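Methylmalonate-semialdehyde dehydrogenase (PDB 4ZZ7) probably catalyses the NAD-dependent, acylating oxidation of methylmalonate semialdehyde, as a member of the aldehyde dehydrogenase family. Local coordinates at residues F365-P377 against I386-T398. Sequence-based numbering, arbitrary orientation.
With NAD (nicotinamide-adenine-dinucleotide), chain M.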
loop_
_atom_site.group_PDB
_atom_site.type_symbol
_atom_site.label_atom_id
_atom_site.label_comp_id
_atom_site.label_asym_id
_atom_site.label_seq_id
_atom_site.Cartn_x
_atom_site.Cartn_y
_atom_site.Cartn_z
ATOM N N PHE A 365 -23.981 30.767 29.735
ATOM C CA PHE A 365 -23.486 29.516 30.360
ATOM C C PHE A 365 -21.948 29.496 30.465
ATOM O O PHE A 365 -21.273 28.617 29.936
ATOM C CB PHE A 365 -24.067 28.275 29.654
ATOM C CG PHE A 365 -25.467 28.479 29.131
ATOM C CD1 PHE A 365 -26.452 29.022 29.937
ATOM C CD2 PHE A 365 -25.786 28.157 27.826
ATOM C CE1 PHE A 365 -27.720 29.239 29.451
ATOM C CE2 PHE A 365 -27.066 28.355 27.348
ATOM C CZ PHE A 365 -28.032 28.903 28.160
ATOM N N PHE A 366 -21.425 30.470 31.206
ATOM C CA PHE A 366 -20.001 30.740 31.285
ATOM C C PHE A 366 -19.341 30.082 32.480
ATOM O O PHE A 366 -19.812 30.218 33.608
ATOM C CB PHE A 366 -19.758 32.254 31.334
ATOM C CG PHE A 366 -19.846 32.908 29.986
ATOM C CD1 PHE A 366 -18.814 32.763 29.069
ATOM C CD2 PHE A 366 -20.968 33.639 29.618
ATOM C CE1 PHE A 366 -18.888 33.329 27.813
ATOM C CE2 PHE A 366 -21.047 34.219 28.360
ATOM C CZ PHE A 366 -20.008 34.057 27.452
ATOM N N VAL A 367 -18.242 29.378 32.215
ATOM C CA VAL A 367 -17.378 28.820 33.262
ATOM C C VAL A 367 -15.935 29.222 32.965
ATOM O O VAL A 367 -15.449 29.098 31.837
ATOM C CB VAL A 367 -17.450 27.279 33.340
ATOM C CG1 VAL A 367 -16.524 26.749 34.433
ATOM C CG2 VAL A 367 -18.886 26.805 33.579
ATOM N N GLY A 368 -15.250 29.704 33.989
ATOM C CA GLY A 368 -13.901 30.195 33.808
ATOM C C GLY A 368 -12.917 29.068 33.939
ATOM O O GLY A 368 -13.221 28.031 34.511
ATOM N N GLY A 369 -11.719 29.284 33.431
ATOM C CA GLY A 369 -10.680 28.259 33.475
ATOM C C GLY A 369 -10.290 27.949 34.908
ATOM O O GLY A 369 -9.868 28.834 35.632
ATOM N N THR A 370 -10.448 26.693 35.316
ATOM C CA THR A 370 -10.177 26.276 36.687
ATOM C C THR A 370 -9.038 25.259 36.748
ATOM O O THR A 370 -8.884 24.453 35.842
ATOM C CB THR A 370 -11.443 25.698 37.379
ATOM O OG1 THR A 370 -11.469 24.278 37.257
ATOM C CG2 THR A 370 -12.699 26.261 36.797
ATOM N N LEU A 371 -8.268 25.304 37.835
ATOM C CA LEU A 371 -7.188 24.352 38.106
ATOM C C LEU A 371 -7.504 23.650 39.409
ATOM O O LEU A 371 -7.758 24.324 40.404
ATOM C CB LEU A 371 -5.869 25.082 38.251
ATOM C CG LEU A 371 -4.623 24.328 37.799
ATOM C CD1 LEU A 371 -3.378 25.130 38.124
ATOM C CD2 LEU A 371 -4.515 22.974 38.462
ATOM N N ILE A 372 -7.516 22.315 39.404
ATOM C CA ILE A 372 -7.702 21.509 40.629
ATOM C C ILE A 372 -6.385 20.778 40.898
ATOM O O ILE A 372 -5.766 20.295 39.966
ATOM C CB ILE A 372 -8.862 20.514 40.493
ATOM C CG1 ILE A 372 -10.132 21.257 40.082
ATOM C CG2 ILE A 372 -9.097 19.827 41.817
ATOM C CD1 ILE A 372 -11.338 20.378 39.818
ATOM N N ASP A 373 -5.940 20.717 42.150
ATOM C CA ASP A 373 -4.656 20.070 42.491
ATOM C C ASP A 373 -4.939 18.993 43.539
ATOM O O ASP A 373 -5.999 18.996 44.178
ATOM C CB ASP A 373 -3.628 21.128 42.964
ATOM C CG ASP A 373 -2.157 20.596 43.070
ATOM O OD1 ASP A 373 -1.803 19.509 42.569
ATOM O OD2 ASP A 373 -1.329 21.298 43.686
ATOM N N HIS A 374 -4.015 18.037 43.659
ATOM C CA HIS A 374 -4.119 16.908 44.616
ATOM C C HIS A 374 -5.383 16.075 44.403
ATOM O O HIS A 374 -6.117 15.779 45.356
ATOM C CB HIS A 374 -4.041 17.398 46.072
ATOM C CG HIS A 374 -2.846 18.250 46.346
ATOM N ND1 HIS A 374 -2.937 19.607 46.581
ATOM C CD2 HIS A 374 -1.526 17.948 46.384
ATOM C CE1 HIS A 374 -1.725 20.101 46.769
ATOM N NE2 HIS A 374 -0.851 19.116 46.647
ATOM N N VAL A 375 -5.630 15.703 43.147
ATOM C CA VAL A 375 -6.799 14.891 42.816
ATOM C C VAL A 375 -6.344 13.451 42.890
ATOM O O VAL A 375 -5.153 13.163 42.690
ATOM C CB VAL A 375 -7.450 15.229 41.441
ATOM C CG1 VAL A 375 -7.461 16.724 41.175
ATOM C CG2 VAL A 375 -6.760 14.518 40.305
ATOM N N THR A 376 -7.290 12.562 43.175
ATOM C CA THR A 376 -6.972 11.144 43.373
ATOM C C THR A 376 -7.865 10.246 42.514
ATOM O O THR A 376 -8.958 10.669 42.126
ATOM C CB THR A 376 -7.069 10.730 44.870
ATOM O OG1 THR A 376 -8.388 10.985 45.383
ATOM C CG2 THR A 376 -6.007 11.464 45.718
ATOM N N PRO A 377 -7.417 8.997 42.234
ATOM C CA PRO A 377 -8.210 8.101 41.393
ATOM C C PRO A 377 -9.579 7.766 41.949
ATOM O O PRO A 377 -10.429 7.301 41.195
ATOM C CB PRO A 377 -7.359 6.832 41.308
ATOM C CG PRO A 377 -5.976 7.273 41.611
ATOM C CD PRO A 377 -6.133 8.377 42.611
ATOM N N ILE A 386 -15.596 15.535 32.590
ATOM C CA ILE A 386 -16.215 16.778 33.007
ATOM C C ILE A 386 -16.697 17.540 31.801
ATOM O O ILE A 386 -17.824 18.040 31.790
ATOM C CB ILE A 386 -15.238 17.662 33.792
ATOM C CG1 ILE A 386 -14.877 16.996 35.128
ATOM C CG2 ILE A 386 -15.859 19.026 34.058
ATOM C CD1 ILE A 386 -13.718 17.630 35.862
ATOM N N PHE A 387 -15.817 17.660 30.811
ATOM C CA PHE A 387 -16.135 18.276 29.521
ATOM C C PHE A 387 -16.406 19.776 29.738
ATOM O O PHE A 387 -17.416 20.336 29.295
ATOM C CB PHE A 387 -17.329 17.528 28.863
ATOM C CG PHE A 387 -17.256 17.414 27.348
ATOM C CD1 PHE A 387 -16.260 16.633 26.730
ATOM C CD2 PHE A 387 -18.219 18.033 26.537
ATOM C CE1 PHE A 387 -16.207 16.509 25.351
ATOM C CE2 PHE A 387 -18.172 17.909 25.161
ATOM C CZ PHE A 387 -17.163 17.155 24.567
ATOM N N GLY A 388 -15.494 20.410 30.454
ATOM C CA GLY A 388 -15.537 21.848 30.678
ATOM C C GLY A 388 -14.120 22.362 30.862
ATOM O O GLY A 388 -13.176 21.582 30.873
ATOM N N PRO A 389 -13.960 23.676 31.040
ATOM C CA PRO A 389 -12.623 24.266 31.118
ATOM C C PRO A 389 -11.922 23.990 32.464
ATOM O O PRO A 389 -11.753 24.897 33.272
ATOM C CB PRO A 389 -12.896 25.764 30.894
ATOM C CG PRO A 389 -14.286 25.976 31.374
ATOM C CD PRO A 389 -15.022 24.674 31.255
ATOM N N VAL A 390 -11.508 22.742 32.688
ATOM C CA VAL A 390 -11.010 22.314 33.997
ATOM C C VAL A 390 -9.779 21.455 33.797
ATOM O O VAL A 390 -9.840 20.461 33.093
ATOM C CB VAL A 390 -12.090 21.502 34.767
ATOM C CG1 VAL A 390 -11.590 21.021 36.126
ATOM C CG2 VAL A 390 -13.373 22.311 34.933
ATOM N N LEU A 391 -8.677 21.827 34.436
ATOM C CA LEU A 391 -7.473 21.016 34.423
ATOM C C LEU A 391 -7.185 20.426 35.805
ATOM O O LEU A 391 -6.967 21.161 36.750
ATOM C CB LEU A 391 -6.292 21.864 34.002
ATOM C CG LEU A 391 -5.144 21.169 33.251
ATOM C CD1 LEU A 391 -3.868 21.996 33.395
ATOM C CD2 LEU A 391 -4.885 19.724 33.666
ATOM N N GLN A 392 -7.191 19.093 35.896
ATOM C CA GLN A 392 -6.838 18.334 37.119
ATOM C C GLN A 392 -5.378 17.883 37.088
ATOM O O GLN A 392 -4.867 17.492 36.044
ATOM C CB GLN A 392 -7.753 17.113 37.265
ATOM C CG GLN A 392 -9.155 17.487 37.696
ATOM C CD GLN A 392 -10.193 16.416 37.431
ATOM O OE1 GLN A 392 -10.281 15.880 36.334
ATOM N NE2 GLN A 392 -11.021 16.136 38.425
ATOM N N VAL A 393 -4.699 17.924 38.226
ATOM C CA VAL A 393 -3.289 17.466 38.291
ATOM C C VAL A 393 -3.106 16.436 39.397
ATOM O O VAL A 393 -3.361 16.718 40.560
ATOM C CB VAL A 393 -2.269 18.624 38.394
ATOM C CG1 VAL A 393 -2.877 19.788 39.119
ATOM C CG2 VAL A 393 -0.968 18.209 39.064
ATOM N N VAL A 394 -2.701 15.238 38.987
ATOM C CA VAL A 394 -2.401 14.147 39.878
ATOM C C VAL A 394 -0.890 14.111 40.054
ATOM O O VAL A 394 -0.133 14.425 39.133
ATOM C CB VAL A 394 -2.867 12.791 39.293
ATOM C CG1 VAL A 394 -2.470 11.617 40.196
ATOM C CG2 VAL A 394 -4.374 12.789 39.073
ATOM N N ARG A 395 -0.470 13.716 41.254
ATOM C CA ARG A 395 0.932 13.540 41.584
ATOM C C ARG A 395 1.173 12.041 41.778
ATOM O O ARG A 395 0.328 11.344 42.334
ATOM C CB ARG A 395 1.277 14.378 42.823
ATOM C CG ARG A 395 1.178 15.889 42.566
ATOM C CD ARG A 395 0.773 16.701 43.794
ATOM N NE ARG A 395 0.677 18.137 43.506
ATOM C CZ ARG A 395 1.715 18.973 43.420
ATOM N NH1 ARG A 395 1.520 20.263 43.155
ATOM N NH2 ARG A 395 2.944 18.543 43.604
ATOM N N VAL A 396 2.281 11.546 41.240
ATOM C CA VAL A 396 2.707 10.151 41.402
ATOM C C VAL A 396 4.245 10.075 41.556
ATOM O O VAL A 396 4.992 11.018 41.254
ATOM C CB VAL A 396 2.260 9.202 40.239
ATOM C CG1 VAL A 396 0.749 9.101 40.112
ATOM C CG2 VAL A 396 2.851 9.632 38.910
ATOM N N ALA A 397 4.704 8.919 42.015
ATOM C CA ALA A 397 6.104 8.719 42.344
ATOM C C ALA A 397 6.927 8.566 41.073
ATOM O O ALA A 397 7.910 9.262 40.880
ATOM C CB ALA A 397 6.256 7.493 43.234
ATOM N N THR A 398 6.494 7.651 40.209
ATOM C CA THR A 398 7.283 7.216 39.053
ATOM C C THR A 398 6.479 7.169 37.758
ATOM O O THR A 398 5.250 7.194 37.769
ATOM C CB THR A 398 7.935 5.833 39.305
ATOM O OG1 THR A 398 8.594 5.396 38.125
ATOM C CG2 THR A 398 6.925 4.771 39.661
HETATM P PA NAD M . -24.229 12.726 22.814
HETATM O O1A NAD M . -25.460 13.251 23.548
HETATM O O2A NAD M . -23.478 11.496 23.294
HETATM O O5B NAD M . -24.656 12.386 21.285
HETATM C C5B NAD M . -24.640 13.346 20.218
HETATM C C4B NAD M . -25.601 12.955 19.095
HETATM O O4B NAD M . -26.373 11.811 19.468
HETATM C C3B NAD M . -26.610 14.043 18.744
HETATM O O3B NAD M . -26.711 14.110 17.319
HETATM C C2B NAD M . -27.905 13.622 19.436
HETATM O O2B NAD M . -29.145 13.889 18.775
HETATM C C1B NAD M . -27.770 12.114 19.551
HETATM N N9A NAD M . -28.361 11.577 20.814
HETATM C C8A NAD M . -28.285 12.149 22.051
HETATM N N7A NAD M . -28.914 11.383 22.967
HETATM C C5A NAD M . -29.414 10.297 22.327
HETATM C C6A NAD M . -30.203 9.092 22.720
HETATM N N6A NAD M . -30.569 8.918 24.008
HETATM N N1A NAD M . -30.524 8.191 21.752
HETATM C C2A NAD M . -30.155 8.373 20.447
HETATM N N3A NAD M . -29.437 9.430 20.012
HETATM C C4A NAD M . -29.050 10.414 20.892
HETATM O O3 NAD M . -23.145 13.946 22.654
HETATM P PN NAD M . -23.339 15.556 22.892
HETATM O O1N NAD M . -24.194 16.180 21.785
HETATM O O2N NAD M . -23.622 15.921 24.356
HETATM O O5D NAD M . -21.797 15.901 22.610
HETATM C C5D NAD M . -20.807 15.676 23.629
HETATM C C4D NAD M . -20.049 14.336 23.532
HETATM O O4D NAD M . -19.234 14.175 22.349
HETATM C C3D NAD M . -19.073 14.185 24.712
HETATM O O3D NAD M . -19.586 13.269 25.684
HETATM C C2D NAD M . -17.734 13.709 24.126
HETATM O O2D NAD M . -17.185 12.610 24.860
HETATM C C1D NAD M . -18.111 13.348 22.700
HETATM N N1N NAD M . -17.039 13.466 21.716
HETATM C C2N NAD M . -16.418 12.334 21.362
HETATM C C3N NAD M . -15.395 12.353 20.419
HETATM C C7N NAD M . -14.636 11.114 20.006
HETATM O O7N NAD M . -14.081 10.350 20.804
HETATM N N7N NAD M . -14.547 10.899 18.706
HETATM C C4N NAD M . -15.053 13.563 19.824
HETATM C C5N NAD M . -15.710 14.730 20.192
HETATM C C6N NAD M . -16.718 14.651 21.155
#
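Arg-395 grips the carboxylate of Asp-373 side-on with two nitrogens. Arg-395 NE donates to Asp-373 OD1 at 3.0 Å, in the guanidinium plane, and Arg-395 NH1 meets the syn lone pair of Asp-373 OD2 at 3.1 Å. The two flat groups are turned 40° apart. CG of Asp-373 stands opposite its backbone N (chi1 -168°), which carries the carboxylate across to the neighbouring strand. The His-374 ring meets Arg-395 NE obliquely; its ND1 is hydrogen-bonded to Thr-348 OG1. On the side of Thr-370 and Ile-372, Ile-372 CD1 rests on Val-390 CG1 at 3.8 Å. Leu-371 CD2 packs on Val-393 CG1 (3.6 Å) on the other side. Strands 370-373 and 390-396 run parallel, joined through helix 380-383 as a beta-alpha-beta unit in the aldehyde dehydrogenase fold. Thr-370 N donates a hydrogen bond to Pro-389 O (3.0 Å), Leu-391 N to Thr-370 O, and Ile-372 N to Leu-391 O (2.9 Å). Before strand 390-396, Phe-387 lays one ring face against the nicotinamide ribose of NAD, with Phe-387 CE1 3.4 Å from NAD C2D. Further out, Asp-298 forms a salt bridge with Arg-395 NH2. A leucine in place of Arg-395 would probably leave Asp-373 and Asp-298 without their shared positive partner.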